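PDB 2HFS: mevalonate kinase, putative from Leishmania major, which probably catalyses the ATP-dependent phosphorylation of (R)-mevalonate to (R)-5-phosphomevalonate, an early step in isoprenoid and sterol biosynthesis. Local coordinates for residues S155-T160 with S177-I182; V193-N198 with R264-I269. One frame throughout, in Å; residues are numbered along the deposited sequence. Where two conformers were deposited one is given.

Contact 1. Residues S155-T160 with S177-I182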
loop_
_atom_site.group_PDB
_atom_site.type_symbol
_atom_site.label_atom_id
_atom_site.label_comp_id
_atom_site.label_asym_id
_atom_site.label_seq_id
_atom_site.Cartn_x
_atom_site.Cartn_y
_atom_site.Cartn_z
ATOM N N SER A 155 -11.117 0.709 1.374
ATOM C CA SER A 155 -11.647 0.999 0.045
ATOM C C SER A 155 -11.494 -0.224 -0.856
ATOM O O SER A 155 -12.297 -0.448 -1.760
ATOM C CB SER A 155 -10.884 2.167 -0.575
ATOM O OG SER A 155 -9.499 1.877 -0.644
ATOM N N GLY A 156 -10.450 -1.004 -0.592
ATOM C CA GLY A 156 -10.118 -2.163 -1.404
ATOM C C GLY A 156 -8.747 -2.100 -2.062
ATOM O O GLY A 156 -8.190 -3.141 -2.431
ATOM N N ALA A 157 -8.196 -0.896 -2.216
ATOM C CA ALA A 157 -6.940 -0.737 -2.958
ATOM C C ALA A 157 -5.750 -1.402 -2.290
ATOM O O ALA A 157 -4.843 -1.858 -2.980
ATOM C CB ALA A 157 -6.637 0.732 -3.265
ATOM N N ASP A 158 -5.748 -1.470 -0.961
ATOM C CA ASP A 158 -4.599 -2.057 -0.274
ATOM C C ASP A 158 -4.569 -3.577 -0.448
ATOM O O ASP A 158 -3.544 -4.128 -0.836
ATOM C CB ASP A 158 -4.566 -1.677 1.207
ATOM C CG ASP A 158 -4.264 -0.207 1.436
ATOM O OD1 ASP A 158 -4.283 0.608 0.462
ATOM O OD2 ASP A 158 -4.002 0.226 2.583
ATOM N N ASN A 159 -5.694 -4.240 -0.173
ATOM C CA ASN A 159 -5.785 -5.685 -0.370
ATOM C C ASN A 159 -5.602 -6.094 -1.822
ATOM O O ASN A 159 -4.971 -7.110 -2.109
ATOM C CB ASN A 159 -7.056 -6.310 0.229
ATOM C CG ASN A 159 -8.320 -5.543 -0.095
ATOM O OD1 ASN A 159 -8.686 -4.588 0.612
ATOM N ND2 ASN A 159 -9.039 -5.990 -1.124
ATOM N N THR A 160 -6.130 -5.294 -2.738
ATOM C CA THR A 160 -6.041 -5.655 -4.143
ATOM C C THR A 160 -4.574 -5.578 -4.614
ATOM O O THR A 160 -4.081 -6.475 -5.307
ATOM C CB THR A 160 -6.988 -4.763 -4.990
ATOM O OG1 THR A 160 -8.354 -4.992 -4.592
ATOM C CG2 THR A 160 -6.981 -5.219 -6.443
ATOM N N SER A 177 -15.662 0.378 -5.635
ATOM C CA SER A 177 -14.279 0.292 -6.094
ATOM C C SER A 177 -14.156 -0.721 -7.229
ATOM O O SER A 177 -14.644 -1.851 -7.120
ATOM C CB SER A 177 -13.352 -0.076 -4.933
ATOM O OG SER A 177 -13.295 0.979 -3.981
ATOM N N VAL A 178 -13.537 -0.285 -8.325
ATOM C CA VAL A 178 -13.285 -1.127 -9.497
ATOM C C VAL A 178 -11.787 -1.111 -9.790
ATOM O O VAL A 178 -11.168 -0.042 -9.798
ATOM C CB VAL A 178 -14.113 -0.653 -10.733
ATOM C CG1 VAL A 178 -13.426 -1.000 -12.058
ATOM C CG2 VAL A 178 -15.502 -1.252 -10.690
ATOM N N PHE A 179 -11.221 -2.301 -9.992
ATOM C CA PHE A 179 -9.789 -2.475 -10.219
ATOM C C PHE A 179 -9.471 -3.259 -11.491
ATOM O O PHE A 179 -10.092 -4.278 -11.774
ATOM C CB PHE A 179 -9.142 -3.181 -9.024
ATOM C CG PHE A 179 -9.370 -2.495 -7.702
ATOM C CD1 PHE A 179 -10.362 -2.939 -6.836
ATOM C CD2 PHE A 179 -8.574 -1.413 -7.315
ATOM C CE1 PHE A 179 -10.574 -2.316 -5.613
ATOM C CE2 PHE A 179 -8.779 -0.784 -6.096
ATOM C CZ PHE A 179 -9.780 -1.229 -5.244
ATOM N N LYS A 180 -8.488 -2.782 -12.248
ATOM C CA LYS A 180 -7.931 -3.546 -13.369
ATOM C C LYS A 180 -6.425 -3.352 -13.461
ATOM O O LYS A 180 -5.917 -2.297 -13.088
ATOM C CB LYS A 180 -8.606 -3.199 -14.705
ATOM C CG LYS A 180 -9.104 -1.767 -14.846
ATOM C CD LYS A 180 -10.285 -1.707 -15.838
ATOM C CE LYS A 180 -11.309 -0.627 -15.455
ATOM N NZ LYS A 180 -10.963 0.726 -15.993
ATOM N N PRO A 181 -5.712 -4.366 -13.949
ATOM C CA PRO A 181 -4.260 -4.292 -14.055
ATOM C C PRO A 181 -3.825 -3.357 -15.174
ATOM O O PRO A 181 -4.561 -3.169 -16.156
ATOM C CB PRO A 181 -3.851 -5.732 -14.382
ATOM C CG PRO A 181 -5.063 -6.334 -15.068
ATOM C CD PRO A 181 -6.246 -5.650 -14.453
ATOM N N ILE A 182 -2.633 -2.791 -15.017
ATOM C CA ILE A 182 -2.052 -1.910 -15.999
ATOM C C ILE A 182 -0.796 -2.574 -16.531
ATOM O O ILE A 182 0.163 -2.809 -15.787
ATOM C CB ILE A 182 -1.719 -0.519 -15.373
ATOM C CG1 ILE A 182 -2.989 0.200 -14.939
ATOM C CG2 ILE A 182 -0.907 0.334 -16.349
ATOM C CD1 ILE A 182 -2.751 1.435 -14.066
#

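Contact 2. Residues V193-N198 with R264-I269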
loop_
_atom_site.group_PDB
_atom_site.type_symbol
_atom_site.label_atom_id
_atom_site.label_comp_id
_atom_site.label_asym_id
_atom_site.label_seq_id
_atom_site.Cartn_x
_atom_site.Cartn_y
_atom_site.Cartn_z
ATOM N N VAL A 193 9.623 7.266 1.425
ATOM C CA VAL A 193 10.158 7.927 2.635
ATOM C C VAL A 193 9.069 8.058 3.696
ATOM O O VAL A 193 7.980 8.558 3.408
ATOM C CB VAL A 193 10.722 9.329 2.282
ATOM C CG1 VAL A 193 11.237 10.044 3.508
ATOM C CG2 VAL A 193 11.811 9.243 1.224
ATOM N N GLY A 194 9.354 7.625 4.921
ATOM C CA GLY A 194 8.402 7.777 5.996
ATOM C C GLY A 194 8.683 9.014 6.838
ATOM O O GLY A 194 9.850 9.261 7.205
ATOM N N THR A 195 7.630 9.772 7.171
ATOM C CA THR A 195 7.777 11.013 7.944
ATOM C C THR A 195 7.781 10.731 9.448
ATOM O O THR A 195 8.243 11.562 10.232
ATOM C CB THR A 195 6.637 12.022 7.644
ATOM O OG1 THR A 195 5.381 11.400 7.931
ATOM C CG2 THR A 195 6.537 12.373 6.141
ATOM N N GLY A 196 7.228 9.579 9.838
ATOM C CA GLY A 196 7.060 9.221 11.256
ATOM C C GLY A 196 5.788 9.805 11.863
ATOM O O GLY A 196 5.516 9.647 13.055
ATOM N N ILE A 197 4.998 10.468 11.023
ATOM C CA ILE A 197 3.787 11.133 11.457
ATOM C C ILE A 197 2.584 10.304 11.008
ATOM O O ILE A 197 2.495 9.896 9.842
ATOM C CB ILE A 197 3.743 12.573 10.879
ATOM C CG1 ILE A 197 5.073 13.284 11.151
ATOM C CG2 ILE A 197 2.544 13.359 11.439
ATOM C CD1 ILE A 197 5.259 14.568 10.398
ATOM N N ASN A 198 1.667 10.058 11.941
ATOM C CA ASN A 198 0.451 9.299 11.659
ATOM C C ASN A 198 -0.736 10.198 11.324
ATOM O O ASN A 198 -1.033 11.153 12.048
ATOM C CB ASN A 198 0.119 8.365 12.831
ATOM C CG ASN A 198 1.087 7.197 12.940
ATOM O OD1 ASN A 198 1.480 6.607 11.933
ATOM N ND2 ASN A 198 1.477 6.858 14.166
ATOM N N ARG A 264 4.739 20.405 6.065
ATOM C CA ARG A 264 6.151 20.823 6.053
ATOM C C ARG A 264 7.126 19.656 5.818
ATOM O O ARG A 264 8.078 19.769 5.029
ATOM C CB ARG A 264 6.491 21.529 7.377
ATOM C CG ARG A 264 7.945 21.915 7.561
ATOM C CD ARG A 264 8.306 22.296 9.021
ATOM N NE ARG A 264 8.364 21.121 9.899
ATOM C CZ ARG A 264 8.266 21.145 11.231
ATOM N NH1 ARG A 264 8.088 22.289 11.890
ATOM N NH2 ARG A 264 8.330 20.007 11.911
ATOM N N GLU A 265 6.886 18.553 6.520
ATOM C CA GLU A 265 7.756 17.380 6.455
ATOM C C GLU A 265 7.711 16.743 5.065
ATOM O O GLU A 265 8.742 16.392 4.500
ATOM C CB GLU A 265 7.388 16.359 7.535
ATOM C CG GLU A 265 7.668 16.829 8.956
ATOM C CD GLU A 265 6.534 17.657 9.537
ATOM O OE1 GLU A 265 5.487 17.810 8.859
ATOM O OE2 GLU A 265 6.676 18.134 10.686
ATOM N N LEU A 266 6.516 16.612 4.517
ATOM C CA LEU A 266 6.377 16.109 3.162
ATOM C C LEU A 266 7.035 17.036 2.146
ATOM O O LEU A 266 7.713 16.581 1.233
ATOM C CB LEU A 266 4.903 15.875 2.816
ATOM C CG LEU A 266 4.283 14.634 3.475
ATOM C CD1 LEU A 266 2.779 14.647 3.264
ATOM C CD2 LEU A 266 4.906 13.353 2.933
ATOM N N GLU A 267 6.818 18.339 2.287
ATOM C CA GLU A 267 7.421 19.289 1.351
ATOM C C GLU A 267 8.961 19.188 1.360
ATOM O O GLU A 267 9.603 19.173 0.305
ATOM C CB GLU A 267 6.943 20.709 1.670
ATOM C CG GLU A 267 5.471 20.917 1.351
ATOM C CD GLU A 267 5.133 20.593 -0.100
ATOM O OE1 GLU A 267 5.806 21.129 -1.027
ATOM O OE2 GLU A 267 4.188 19.802 -0.317
ATOM N N SER A 268 9.542 19.073 2.546
ATOM C CA SER A 268 11.001 18.964 2.695
ATOM C C SER A 268 11.560 17.742 1.949
ATOM O O SER A 268 12.538 17.834 1.186
ATOM C CB SER A 268 11.380 18.924 4.179
ATOM O OG SER A 268 12.760 18.667 4.338
ATOM N N ILE A 269 10.898 16.614 2.140
ATOM C CA ILE A 269 11.247 15.368 1.465
ATOM C C ILE A 269 11.172 15.511 -0.060
ATOM O O ILE A 269 12.162 15.250 -0.756
ATOM C CB ILE A 269 10.353 14.205 1.976
ATOM C CG1 ILE A 269 10.543 13.987 3.483
ATOM C CG2 ILE A 269 10.640 12.893 1.240
ATOM C CD1 ILE A 269 9.496 13.043 4.119
#

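Contact 1. Residues S155-T160 with S177-I182
The phenyl ring of F179 pushes from strand 177-182 into the first turn of helix 157-164, and T160 lies over one of its faces. CB of T160 stands 4.2 Å from the centroid of the F179 ring and 6° off its normal, which meets the criterion for a CH-pi contact. OG1 of T160 comes within 3.6 Å of F179 CE1, toward the rim of that face, while the methyl CG2 sits nearer the root of the ring, 3.8 Å from F179 CG. The rotation of T160 is fixed by its hydroxyl, which lies beside the backbone N (chi1 -63°) and donates to G156 O at 2.9 Å, from above the carbonyl plane; the same oxygen accepts the backbone N of T160, and N140 also bonds to the hydroxyl. The far end of the ring meets the start of the helix: CZ of F179 is 3.4 Å from A157 N, and CE2 lies against CA and CB of A157. G156, the N-cap residue, has no side chain, and its carbonyl carbon lies close to F179 CZ. The looser part lies at S155 and S177, both partly exposed to solvent. It rests on one bond, from S177 OG to S155 O at 2.8 Å, with the donor tilted 35° from the carbonyl plane. An aromatic side chain of a sheet strand thus lodges against the N-terminal turn of a helix in the GHMP kinase N-terminal family region, joining that turn to the mixed sheet. Strand 177-182 pairs antiparallel with strand 166-172, whose Y170 meets the F179 ring, and helix 136-146 packs against N159 of helix 157-164.

Contact 2. Residues V193-N198 with R264-I269
I269, T195 and V193 bury the most surface here, and their methyl groups form the centre of the contact. The delta carbon of I269 is shared: CD1 lies 3.5 Å from V193 CG1 and 3.6 Å from T195 CG2. V193 and I269 run past each other in opposite directions, and I269 CG2 meets V193 CB, at 3.7 Å. T195 crosses I269 at about a right angle, and its methyl reaches L266 CD2 as well, at 3.7 Å. With OG1 of T195 between the backbone N and the carbonyl carbon (chi1 58°), the methyl CG2 faces the helix, whereas OG1 accepts the backbone N of I197 at 3.3 Å (N-H...O angle 157°), an ST turn, and bonds to G290 O. Toward the partly exposed end, CD1 of I197 rests against E265, 3.5 Å from its CD, and the two side chains cross nearly perpendicularly. The carboxylate of E265 forms a salt bridge with R264 through OE2. Contacts across the interface are thus mainly apolar. Helix 264-275 packs by this apolar side on the end of strand 188-194 and on A292 of the adjoining strand 291-296, the helix-on-antiparallel-sheet layering of the C-terminal half of a GHMP kinase.

Both segments of contact 1 precede both of contact 2 in the chain, with strand 177-182 followed directly by strand 188-194. Their centres are 26 Å apart, with the middle of the molecule between them, and the nearest atoms remain about 13 Å apart, so they do not touch. Each uses a different sheet: contact 1 joins a helix to the six-stranded mixed sheet, contact 2 a helix to the four-stranded antiparallel sheet. The strand succession therefore carries the chain from one sheet to the other, consistent with the two-part GHMP kinase fold. Contact 1 is a local closure over 16 residues, whereas contact 2 brings a helix back to its sheet after a largely helical excursion of 65.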